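Local coordinates for putative uncharacterized protein (Pyrococcus abyssi virus 1, PDB 4HR1), which is of unknown function but forms a helical bundle resembling a bromodomain and belongs to a virus that infects the archaeon Pyrococcus abyssi, at residues F3-Q7 with D57-Q61. Numbering follows the deposited sequence.
Sequences FNGAQ and DVYAQ
Ala6, Gly5 and Asn4 meet Asp57 and Gln61 where the capped N-terminus of helix 5-30 packs against the last turns of helix 34-63, a buried helix-helix contact at one end of this bromodomain-like helical bundle. The two helices are consecutive and pack as a hairpin, which brings the start of the first beside the end of the second. Backbones approach most closely at Ala6 and Val58, whose CA atoms are 5.3 Å apart. The small methyl of Ala6 points at the partner helix, and its CB comes within 4.4 Å of Val58 CA. Gly5, also buried, presents bare backbone to Asp57, its C lying 3.6 Å from Asp57 OD1. The Asp57 carboxylate thus faces the first turn of helix 5-30, where the positive end of the helix dipole probably steadies its negative charge without a direct bond; Ala6 N is 3.4 Å from Asp57 OD1, but at too poor an angle for a hydrogen bond. Gln61 reaches across one turn further along helix 34-63. Its chi1 of -161° sets CG trans to the backbone N, and the chain runs out straight from there, laying the amide against the Ala6 methyl, with Gln61 CD 3.6 Å from Ala6 CB. The same amide meets that of Asn4, with the two planes nearly perpendicular, 79° apart. Beyond the two segments, Asn68 OD1 accepts a hydrogen bond from Gly5 N, and Ile78 of helix 72-98 touches both Phe3 and Asp57. In the two-chain assembly, aromatic packing from the neighbouring chain reaches both Ala6 and Gln61. At the N-cap, Asn4 OD1 accepts the Gln7 N-H in its carbonyl plane, with a 3.1 Å separation between Gln7 N and Asn4 OD1.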
loop_
_atom_site.group_PDB
_atom_site.type_symbol
_atom_site.label_atom_id
_atom_site.label_comp_id
_atom_site.label_asym_id
_atom_site.label_seq_id
_atom_site.Cartn_x
_atom_site.Cartn_y
_atom_site.Cartn_z
ATOM N N PHE A 3 13.377 -14.181 -9.750
ATOM C CA PHE A 3 12.804 -13.307 -8.718
ATOM C C PHE A 3 11.278 -13.511 -8.574
ATOM O O PHE A 3 10.645 -14.040 -9.502
ATOM C CB PHE A 3 13.173 -11.823 -8.999
ATOM C CG PHE A 3 12.290 -11.002 -9.921
ATOM C CD1 PHE A 3 11.760 -11.554 -11.085
ATOM C CD2 PHE A 3 12.064 -9.654 -9.674
ATOM C CE1 PHE A 3 10.930 -10.799 -11.921
ATOM C CE2 PHE A 3 11.257 -8.894 -10.525
ATOM C CZ PHE A 3 10.700 -9.470 -11.644
ATOM N N ASN A 4 10.695 -13.114 -7.414
ATOM C CA ASN A 4 9.248 -13.198 -7.213
ATOM C C ASN A 4 8.663 -11.840 -7.605
ATOM O O ASN A 4 8.627 -10.914 -6.784
ATOM C CB ASN A 4 8.895 -13.565 -5.778
ATOM C CG ASN A 4 7.430 -13.892 -5.616
ATOM O OD1 ASN A 4 6.550 -13.016 -5.642
ATOM N ND2 ASN A 4 7.135 -15.178 -5.481
ATOM N N GLY A 5 8.243 -11.742 -8.865
ATOM C CA GLY A 5 7.712 -10.528 -9.481
ATOM C C GLY A 5 6.693 -9.745 -8.677
ATOM O O GLY A 5 6.901 -8.548 -8.421
ATOM N N ALA A 6 5.579 -10.422 -8.282
ATOM C CA ALA A 6 4.463 -9.816 -7.532
ATOM C C ALA A 6 4.893 -9.299 -6.165
ATOM O O ALA A 6 4.721 -8.107 -5.895
ATOM C CB ALA A 6 3.288 -10.787 -7.414
ATOM N N GLN A 7 5.547 -10.150 -5.349
ATOM C CA GLN A 7 6.049 -9.707 -4.036
ATOM C C GLN A 7 6.968 -8.481 -4.146
ATOM O O GLN A 7 6.773 -7.502 -3.417
ATOM C CB GLN A 7 6.754 -10.843 -3.307
ATOM C CG GLN A 7 7.080 -10.541 -1.858
ATOM C CD GLN A 7 8.336 -11.250 -1.478
ATOM O OE1 GLN A 7 8.323 -12.449 -1.191
ATOM N NE2 GLN A 7 9.457 -10.537 -1.559
ATOM N N ASP A 57 0.244 -8.184 -12.979
ATOM C CA ASP A 57 1.127 -9.200 -12.416
ATOM C C ASP A 57 0.699 -9.756 -11.068
ATOM O O ASP A 57 0.947 -10.941 -10.781
ATOM C CB ASP A 57 2.600 -8.795 -12.462
ATOM C CG ASP A 57 3.525 -9.987 -12.311
ATOM O OD1 ASP A 57 4.420 -9.932 -11.437
ATOM O OD2 ASP A 57 3.266 -11.032 -12.967
ATOM N N VAL A 58 -0.007 -8.935 -10.272
ATOM C CA VAL A 58 -0.573 -9.363 -9.001
ATOM C C VAL A 58 -1.565 -10.509 -9.285
ATOM O O VAL A 58 -1.414 -11.567 -8.683
ATOM C CB VAL A 58 -1.181 -8.184 -8.218
ATOM C CG1 VAL A 58 -1.640 -8.617 -6.825
ATOM C CG2 VAL A 58 -0.193 -7.024 -8.132
ATOM N N TYR A 59 -2.486 -10.352 -10.288
ATOM C CA TYR A 59 -3.375 -11.453 -10.683
ATOM C C TYR A 59 -2.653 -12.505 -11.514
ATOM O O TYR A 59 -2.789 -13.701 -11.210
ATOM C CB TYR A 59 -4.675 -11.021 -11.432
ATOM C CG TYR A 59 -5.505 -12.232 -11.850
ATOM C CD1 TYR A 59 -6.003 -13.121 -10.899
ATOM C CD2 TYR A 59 -5.667 -12.562 -13.195
ATOM C CE1 TYR A 59 -6.671 -14.287 -11.274
ATOM C CE2 TYR A 59 -6.370 -13.708 -13.584
ATOM C CZ TYR A 59 -6.866 -14.572 -12.616
ATOM O OH TYR A 59 -7.523 -15.728 -12.972
ATOM N N ALA A 60 -1.943 -12.069 -12.594
ATOM C CA ALA A 60 -1.251 -12.973 -13.518
ATOM C C ALA A 60 -0.439 -14.051 -12.819
ATOM O O ALA A 60 -0.644 -15.235 -13.108
ATOM C CB ALA A 60 -0.397 -12.194 -14.513
ATOM N N GLN A 61 0.382 -13.655 -11.818
ATOM C CA GLN A 61 1.205 -14.594 -11.058
ATOM C C GLN A 61 0.373 -15.685 -10.374
ATOM O O GLN A 61 0.713 -16.868 -10.494
ATOM C CB GLN A 61 2.142 -13.865 -10.070
ATOM C CG GLN A 61 3.322 -14.720 -9.598
ATOM C CD GLN A 61 4.308 -13.950 -8.750
ATOM O OE1 GLN A 61 4.430 -14.172 -7.537
ATOM N NE2 GLN A 61 5.060 -13.050 -9.378
#